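PDB 1Q9J: Phthiocerol/phthiodiolone dimycocerosyl transferase from Mycobacterium tuberculosis, which probably catalyses the final step of phthiocerol dimycocerosate synthesis, transferring mycocerosic acids from the mycocerosic acid synthase onto phthiocerol and related alcohols to form diesters. Local coordinates for residues L122-A127 with T329-T334; A18-F23 with I372-D377; V6-K9 with S13-V16. One frame throughout, in Å; residues are numbered along the deposited sequence.

In the fold
Near the N terminus, interaction 3 closes the short connection between strand 6-9 and helix 12-19. The same helix runs directly into residues 18-23, which open interaction 2, and this loop closes only at 372-377, some 350 residues later. Interaction 1 opens and closes within that span, joining the end of strand 117-123 to the loop before strand 342-345. Interactions 1 and 2 also touch each other, through a probable backbone hydrogen bond from His124 to Val22 and packing of Phe331 on Leu376. Val16 of interaction 3 packs against Phe331. Interaction 3 ties helix 12-19 to the three-stranded sheet, while interactions 1 and 2 join the helix end and strand 117-123 to loops leading into the six-stranded sheet.

Interaction 1 of 3, residues L122-A127 with T329-T334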
loop_
_atom_site.group_PDB
_atom_site.type_symbol
_atom_site.label_atom_id
_atom_site.label_comp_id
_atom_site.label_asym_id
_atom_site.label_seq_id
_atom_site.Cartn_x
_atom_site.Cartn_y
_atom_site.Cartn_z
ATOM N N LEU A 122 -0.677 -8.984 -6.849
ATOM C CA LEU A 122 0.616 -9.274 -6.284
ATOM C C LEU A 122 0.510 -9.633 -4.822
ATOM O O LEU A 122 -0.065 -8.896 -4.033
ATOM C CB LEU A 122 1.477 -8.037 -6.444
ATOM C CG LEU A 122 2.967 -8.157 -6.176
ATOM C CD1 LEU A 122 3.596 -9.213 -7.074
ATOM C CD2 LEU A 122 3.569 -6.785 -6.428
ATOM N N HIS A 123 1.049 -10.780 -4.451
ATOM C CA HIS A 123 1.002 -11.151 -3.060
ATOM C C HIS A 123 1.867 -10.162 -2.275
ATOM O O HIS A 123 3.020 -9.890 -2.639
ATOM C CB HIS A 123 1.501 -12.571 -2.879
ATOM C CG HIS A 123 1.174 -13.134 -1.539
ATOM N ND1 HIS A 123 0.061 -13.913 -1.319
ATOM C CD2 HIS A 123 1.749 -12.931 -0.326
ATOM C CE1 HIS A 123 -0.046 -14.166 -0.023
ATOM N NE2 HIS A 123 0.964 -13.578 0.595
ATOM N N HIS A 124 1.307 -9.628 -1.194
ATOM C CA HIS A 124 1.999 -8.626 -0.378
ATOM C C HIS A 124 3.323 -9.059 0.279
ATOM O O HIS A 124 4.105 -8.222 0.727
ATOM C CB HIS A 124 1.042 -8.091 0.694
ATOM C CG HIS A 124 1.316 -6.676 1.115
ATOM N ND1 HIS A 124 2.530 -6.266 1.622
ATOM C CD2 HIS A 124 0.501 -5.593 1.177
ATOM C CE1 HIS A 124 2.451 -4.999 1.982
ATOM N NE2 HIS A 124 1.229 -4.567 1.724
ATOM N N CYS A 125 3.579 -10.356 0.314
ATOM C CA CYS A 125 4.800 -10.828 0.912
ATOM C C CYS A 125 5.955 -10.567 -0.070
ATOM O O CYS A 125 7.125 -10.761 0.243
ATOM C CB CYS A 125 4.688 -12.327 1.241
ATOM S SG CYS A 125 5.149 -13.468 -0.147
ATOM N N MET A 126 5.625 -10.106 -1.261
ATOM C CA MET A 126 6.661 -9.849 -2.228
ATOM C C MET A 126 6.892 -8.380 -2.485
ATOM O O MET A 126 7.818 -8.013 -3.211
ATOM C CB MET A 126 6.293 -10.531 -3.524
ATOM C CG MET A 126 6.178 -12.027 -3.342
ATOM S SD MET A 126 7.815 -12.803 -3.276
ATOM C CE MET A 126 8.260 -12.444 -4.947
ATOM N N ALA A 127 6.064 -7.526 -1.904
ATOM C CA ALA A 127 6.230 -6.113 -2.153
ATOM C C ALA A 127 5.264 -5.272 -1.364
ATOM O O ALA A 127 4.116 -5.655 -1.153
ATOM C CB ALA A 127 6.052 -5.836 -3.628
ATOM N N THR A 329 1.577 -4.873 10.301
ATOM C CA THR A 329 0.736 -5.026 11.490
ATOM C C THR A 329 -0.684 -4.489 11.284
ATOM O O THR A 329 -1.611 -4.845 12.015
ATOM C CB THR A 329 1.355 -4.305 12.721
ATOM O OG1 THR A 329 1.371 -2.885 12.504
ATOM C CG2 THR A 329 2.775 -4.787 12.965
ATOM N N ALA A 330 -0.842 -3.630 10.285
ATOM C CA ALA A 330 -2.137 -3.046 9.971
ATOM C C ALA A 330 -3.193 -4.121 9.760
ATOM O O ALA A 330 -4.338 -3.942 10.153
ATOM C CB ALA A 330 -2.025 -2.181 8.725
ATOM N N PHE A 331 -2.801 -5.228 9.136
ATOM C CA PHE A 331 -3.714 -6.327 8.863
ATOM C C PHE A 331 -4.025 -7.156 10.094
ATOM O O PHE A 331 -4.633 -8.215 10.002
ATOM C CB PHE A 331 -3.145 -7.234 7.773
ATOM C CG PHE A 331 -3.117 -6.599 6.424
ATOM C CD1 PHE A 331 -2.031 -5.833 6.022
ATOM C CD2 PHE A 331 -4.195 -6.735 5.565
ATOM C CE1 PHE A 331 -2.020 -5.207 4.776
ATOM C CE2 PHE A 331 -4.198 -6.116 4.318
ATOM C CZ PHE A 331 -3.106 -5.351 3.925
ATOM N N GLU A 332 -3.599 -6.681 11.252
ATOM C CA GLU A 332 -3.877 -7.396 12.479
ATOM C C GLU A 332 -4.807 -6.552 13.339
ATOM O O GLU A 332 -4.891 -6.742 14.549
ATOM C CB GLU A 332 -2.576 -7.680 13.214
ATOM C CG GLU A 332 -1.630 -8.520 12.403
ATOM C CD GLU A 332 -0.314 -8.736 13.103
ATOM O OE1 GLU A 332 0.398 -7.743 13.347
ATOM O OE2 GLU A 332 0.010 -9.897 13.417
ATOM N N GLY A 333 -5.493 -5.611 12.694
ATOM C CA GLY A 333 -6.419 -4.737 13.389
ATOM C C GLY A 333 -5.869 -4.145 14.671
ATOM O O GLY A 333 -4.700 -3.755 14.728
ATOM N N THR A 334 -6.717 -4.087 15.697
ATOM C CA THR A 334 -6.347 -3.543 17.004
ATOM C C THR A 334 -6.091 -4.667 18.000
ATOM O O THR A 334 -6.889 -5.591 18.119
ATOM C CB THR A 334 -7.466 -2.642 17.577
ATOM O OG1 THR A 334 -7.685 -1.516 16.713
ATOM C CG2 THR A 334 -7.086 -2.152 18.969
#
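His124 and Phe331 meet ring to ring as an offset edge-to-face pair: the edge of Phe331 is directed toward the face of the imidazole, the planes stand 74° to each other and the centroids lie 6.0 Å apart. The nearest atoms, CD2 of His124 and CE1 of Phe331, are 4.4 Å apart, so this is a light aromatic contact resting on a single residue from each segment. With CG roughly trans to the backbone N (chi1 -151°), the imidazole leaves the turn that follows strand 117-123 and extends toward Phe331. That turn is fastened by the N-H of Met126 bonding to the carbonyl O of His123 at 3.0 Å. By similarity His124 is the proton acceptor, and Asp128, whose side chain is about 4 Å from that of His124, helps organise the active site; the two belong to the HHxxxDG motif of this acyltransferase superfamily. Phe331 thus lies beside the probable catalytic base and may help line the active site. Phe17 of helix 12-19 stacks on the imidazole as well, Asn283 holds the His124 carbonyl, and Phe331 packs against Val16 of the same helix and edge-to-face with Phe368 at the end of strand 360-368.

Interaction 2 of 3, residues A18-F23 with I372-D377; sequences AQYEVF and ISVPLD
The carbonyl O of Val374, the residue whose side chain meets Tyr20, receives the N-H of Leu376 at 2.6 Å. This bond closes an inverse gamma turn centred on Pro375; Val374 and Pro375 in it both touch the tyrosine. CG2 of Val374 approaches the rim of the phenol ring close to its plane, with CD2 of Tyr20 at 3.4 Å, while CG1 of Val374 lies 4.1 Å from the same CD2. The valine is turned with CG1 trans to its backbone N (chi1 171°), which leaves CG2 as the branch that leads toward the ring. Farther along the same side of the ring, CE2 of Tyr20 comes within 4.0 Å of CD of Pro375, the two side chains crossing at about a right angle. The contact is thus apolar: Val374, buried, and Pro375, exposed, meet neighbouring atoms of the tyrosine ring, CD2 and CE2. Tyr20 is the first residue beyond helix 12-19, which ends in a Schellman motif: Val22 N bonds to Phe17 O, Glu21 N reaches Ala18 O at 3.1 Å, and Glu21 with its positive phi is the C-prime residue. Residues 372-377 belong to the connection that leaves strand 360-368, an edge strand of the sheet holding strand 23-31, and enters strand 378-384 of the six-stranded sheet. Alongside, backbone hydrogen bonding joins Tyr20 to Ser371 and Phe23 to Tyr369, while Leu376 packs on Phe331.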
loop_
_atom_site.group_PDB
_atom_site.type_symbol
_atom_site.label_atom_id
_atom_site.label_comp_id
_atom_site.label_asym_id
_atom_site.label_seq_id
_atom_site.Cartn_x
_atom_site.Cartn_y
_atom_site.Cartn_z
ATOM N N ALA A 18 1.102 -13.919 4.565
ATOM C CA ALA A 18 0.814 -15.315 4.249
ATOM C C ALA A 18 -0.304 -15.793 5.196
ATOM O O ALA A 18 -1.243 -16.477 4.777
ATOM C CB ALA A 18 2.057 -16.177 4.411
ATOM N N GLN A 19 -0.211 -15.406 6.464
ATOM C CA GLN A 19 -1.216 -15.784 7.445
ATOM C C GLN A 19 -2.628 -15.275 7.100
ATOM O O GLN A 19 -3.611 -15.845 7.557
ATOM C CB GLN A 19 -0.810 -15.295 8.843
ATOM C CG GLN A 19 -1.814 -15.681 9.927
ATOM C CD GLN A 19 -1.334 -15.364 11.343
ATOM O OE1 GLN A 19 -0.879 -14.247 11.630
ATOM N NE2 GLN A 19 -1.465 -16.340 12.242
ATOM N N TYR A 20 -2.730 -14.207 6.311
ATOM C CA TYR A 20 -4.033 -13.680 5.902
ATOM C C TYR A 20 -4.145 -13.680 4.385
ATOM O O TYR A 20 -4.899 -12.887 3.819
ATOM C CB TYR A 20 -4.254 -12.240 6.390
ATOM C CG TYR A 20 -4.410 -12.118 7.886
ATOM C CD1 TYR A 20 -3.340 -12.380 8.736
ATOM C CD2 TYR A 20 -5.638 -11.789 8.452
ATOM C CE1 TYR A 20 -3.482 -12.326 10.114
ATOM C CE2 TYR A 20 -5.801 -11.728 9.831
ATOM C CZ TYR A 20 -4.711 -12.003 10.657
ATOM O OH TYR A 20 -4.845 -11.977 12.024
ATOM N N GLU A 21 -3.402 -14.569 3.730
ATOM C CA GLU A 21 -3.412 -14.658 2.274
ATOM C C GLU A 21 -3.574 -13.275 1.643
ATOM O O GLU A 21 -4.430 -13.084 0.777
ATOM C CB GLU A 21 -4.555 -15.566 1.810
ATOM C CG GLU A 21 -4.321 -17.075 1.976
ATOM C CD GLU A 21 -4.410 -17.848 0.643
ATOM O OE1 GLU A 21 -4.315 -19.099 0.680
ATOM O OE2 GLU A 21 -4.563 -17.212 -0.434
ATOM N N VAL A 22 -2.753 -12.309 2.050
ATOM C CA VAL A 22 -2.891 -10.955 1.513
ATOM C C VAL A 22 -2.334 -10.766 0.093
ATOM O O VAL A 22 -1.184 -11.080 -0.185
ATOM C CB VAL A 22 -2.226 -9.901 2.470
ATOM C CG1 VAL A 22 -2.417 -8.497 1.911
ATOM C CG2 VAL A 22 -2.824 -9.996 3.861
ATOM N N PHE A 23 -3.178 -10.248 -0.789
ATOM C CA PHE A 23 -2.811 -9.952 -2.163
ATOM C C PHE A 23 -3.188 -8.487 -2.377
ATOM O O PHE A 23 -4.175 -7.990 -1.814
ATOM C CB PHE A 23 -3.621 -10.760 -3.178
ATOM C CG PHE A 23 -3.101 -12.144 -3.446
ATOM C CD1 PHE A 23 -3.254 -13.164 -2.502
ATOM C CD2 PHE A 23 -2.545 -12.458 -4.684
ATOM C CE1 PHE A 23 -2.875 -14.465 -2.795
ATOM C CE2 PHE A 23 -2.161 -13.768 -4.975
ATOM C CZ PHE A 23 -2.329 -14.776 -4.030
ATOM N N ILE A 372 -11.111 -13.603 3.826
ATOM C CA ILE A 372 -12.253 -13.177 4.644
ATOM C C ILE A 372 -11.881 -13.116 6.125
ATOM O O ILE A 372 -10.966 -13.806 6.571
ATOM C CB ILE A 372 -13.472 -14.158 4.457
ATOM C CG1 ILE A 372 -14.235 -13.822 3.170
ATOM C CG2 ILE A 372 -14.414 -14.097 5.657
ATOM C CD1 ILE A 372 -15.035 -12.519 3.227
ATOM N N SER A 373 -12.587 -12.275 6.871
ATOM C CA SER A 373 -12.365 -12.128 8.301
ATOM C C SER A 373 -11.114 -11.340 8.655
ATOM O O SER A 373 -10.651 -11.393 9.797
ATOM C CB SER A 373 -12.313 -13.496 8.988
ATOM O OG SER A 373 -11.038 -14.078 8.873
ATOM N N VAL A 374 -10.564 -10.612 7.687
ATOM C CA VAL A 374 -9.379 -9.800 7.947
ATOM C C VAL A 374 -9.830 -8.476 8.544
ATOM O O VAL A 374 -10.522 -7.690 7.891
ATOM C CB VAL A 374 -8.567 -9.507 6.659
ATOM C CG1 VAL A 374 -7.478 -8.485 6.953
ATOM C CG2 VAL A 374 -7.918 -10.773 6.158
ATOM N N PRO A 375 -9.460 -8.221 9.805
ATOM C CA PRO A 375 -9.829 -6.982 10.488
ATOM C C PRO A 375 -9.018 -5.831 9.915
ATOM O O PRO A 375 -8.178 -5.245 10.595
ATOM C CB PRO A 375 -9.467 -7.274 11.939
ATOM C CG PRO A 375 -8.260 -8.153 11.795
ATOM C CD PRO A 375 -8.682 -9.099 10.697
ATOM N N LEU A 376 -9.268 -5.513 8.657
ATOM C CA LEU A 376 -8.529 -4.452 8.026
ATOM C C LEU A 376 -9.279 -3.138 8.019
ATOM O O LEU A 376 -10.081 -2.872 7.123
ATOM C CB LEU A 376 -8.167 -4.836 6.592
ATOM C CG LEU A 376 -7.345 -3.795 5.824
ATOM C CD1 LEU A 376 -5.986 -3.669 6.480
ATOM C CD2 LEU A 376 -7.204 -4.200 4.375
ATOM N N ASP A 377 -9.043 -2.316 9.028
ATOM C CA ASP A 377 -9.695 -1.017 9.053
ATOM C C ASP A 377 -8.604 -0.036 8.632
ATOM O O ASP A 377 -7.738 0.308 9.431
ATOM C CB ASP A 377 -10.186 -0.684 10.460
ATOM C CG ASP A 377 -11.455 0.122 10.439
ATOM O OD1 ASP A 377 -11.547 1.033 9.575
ATOM O OD2 ASP A 377 -12.350 -0.158 11.277
#

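Interaction 3 of 3, residues V6-K9 with S13-V16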
loop_
_atom_site.group_PDB
_atom_site.type_symbol
_atom_site.label_atom_id
_atom_site.label_comp_id
_atom_site.label_asym_id
_atom_site.label_seq_id
_atom_site.Cartn_x
_atom_site.Cartn_y
_atom_site.Cartn_z
ATOM N N VAL A 6 13.133 -24.723 -2.665
ATOM C CA VAL A 6 12.831 -23.643 -1.737
ATOM C C VAL A 6 13.755 -22.460 -1.974
ATOM O O VAL A 6 14.973 -22.609 -1.943
ATOM C CB VAL A 6 13.009 -24.079 -0.269
ATOM C CG1 VAL A 6 13.047 -22.848 0.625
ATOM C CG2 VAL A 6 11.878 -25.002 0.153
ATOM N N ILE A 7 13.175 -21.291 -2.224
ATOM C CA ILE A 7 13.974 -20.082 -2.436
ATOM C C ILE A 7 14.480 -19.584 -1.089
ATOM O O ILE A 7 15.686 -19.423 -0.865
ATOM C CB ILE A 7 13.151 -19.007 -3.075
ATOM C CG1 ILE A 7 12.665 -19.532 -4.437
ATOM C CG2 ILE A 7 13.992 -17.719 -3.191
ATOM C CD1 ILE A 7 11.627 -18.639 -5.118
ATOM N N ARG A 8 13.540 -19.358 -0.184
ATOM C CA ARG A 8 13.877 -18.924 1.153
ATOM C C ARG A 8 12.600 -18.924 1.988
ATOM O O ARG A 8 11.502 -18.836 1.449
ATOM C CB ARG A 8 14.533 -17.541 1.079
ATOM C CG ARG A 8 13.846 -16.474 1.834
ATOM C CD ARG A 8 14.130 -15.131 1.243
ATOM N NE ARG A 8 13.215 -14.165 1.834
ATOM C CZ ARG A 8 12.914 -12.990 1.293
ATOM N NH1 ARG A 8 13.464 -12.622 0.144
ATOM N NH2 ARG A 8 12.048 -12.182 1.881
ATOM N N LYS A 9 12.757 -19.068 3.297
ATOM C CA LYS A 9 11.625 -19.072 4.205
ATOM C C LYS A 9 11.225 -17.594 4.355
ATOM O O LYS A 9 12.056 -16.703 4.150
ATOM C CB LYS A 9 12.075 -19.671 5.541
ATOM C CG LYS A 9 11.005 -20.399 6.358
ATOM C CD LYS A 9 11.651 -21.357 7.384
ATOM C CE LYS A 9 10.636 -22.058 8.288
ATOM N NZ LYS A 9 10.036 -21.136 9.291
ATOM N N SER A 13 8.222 -10.769 9.501
ATOM C CA SER A 13 7.548 -9.571 9.026
ATOM C C SER A 13 6.659 -9.864 7.802
ATOM O O SER A 13 5.608 -9.249 7.618
ATOM C CB SER A 13 8.618 -8.526 8.707
ATOM O OG SER A 13 8.154 -7.517 7.843
ATOM N N GLU A 14 7.073 -10.824 6.982
ATOM C CA GLU A 14 6.334 -11.180 5.773
ATOM C C GLU A 14 5.173 -12.144 6.027
ATOM O O GLU A 14 4.162 -12.115 5.319
ATOM C CB GLU A 14 7.320 -11.772 4.770
ATOM C CG GLU A 14 8.545 -10.892 4.656
ATOM C CD GLU A 14 9.602 -11.389 3.698
ATOM O OE1 GLU A 14 10.137 -12.503 3.925
ATOM O OE2 GLU A 14 9.888 -10.644 2.719
ATOM N N GLU A 15 5.313 -12.979 7.052
ATOM C CA GLU A 15 4.285 -13.950 7.398
ATOM C C GLU A 15 2.909 -13.367 7.601
ATOM O O GLU A 15 1.920 -14.054 7.402
ATOM C CB GLU A 15 4.693 -14.741 8.638
ATOM C CG GLU A 15 5.968 -15.514 8.406
ATOM C CD GLU A 15 6.225 -16.585 9.435
ATOM O OE1 GLU A 15 6.300 -16.254 10.647
ATOM O OE2 GLU A 15 6.359 -17.768 9.025
ATOM N N VAL A 16 2.818 -12.110 8.002
ATOM C CA VAL A 16 1.493 -11.543 8.176
ATOM C C VAL A 16 0.717 -11.753 6.875
ATOM O O VAL A 16 -0.403 -12.250 6.893
ATOM C CB VAL A 16 1.542 -10.026 8.479
ATOM C CG1 VAL A 16 0.130 -9.494 8.717
ATOM C CG2 VAL A 16 2.398 -9.779 9.718
#
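The guanidinium of Arg8 and the carboxylate of Glu14 lie almost in one plane, 4° apart, with the carboxylate carbon facing the edge of the guanidinium. A single nitrogen does the work: NH2 of Arg8 is 2.8 Å from OE1 and equally 2.8 Å from OE2 of Glu14, forming the salt bridge. The hydrogen bond runs to OE1, with an angle of 152° at the hydrogen, and uses the syn lone pair of that oxygen. The arginine reaches across with its chain extended from CG to NE, and the glutamate, extended beyond CG, comes to meet it at about a right angle. Arg8 lies on strand 6-9, an edge strand of the small antiparallel sheet in which it pairs with strand 65-69, whereas Glu14 sits in the first turn of helix 12-19. The bridge therefore spans the short strand-to-helix connection. OE1 of Glu14 also receives the N-H of Ser11, just before the helix, so the carboxylate bonds to both the strand and the connection. OE2 has a weak hydrogen bond with Thr282 OG1. Glu14 is buried, and pairing with the arginine probably favours its negative charge. Arg8 in turn makes a weak bond from NH1 to Pro161 O, and both side chains touch Ser163. One residue further along each segment, Lys9 NZ stands 5.0 Å from Glu15 OE2, without contact; any attraction between the opposite charges is probably weak.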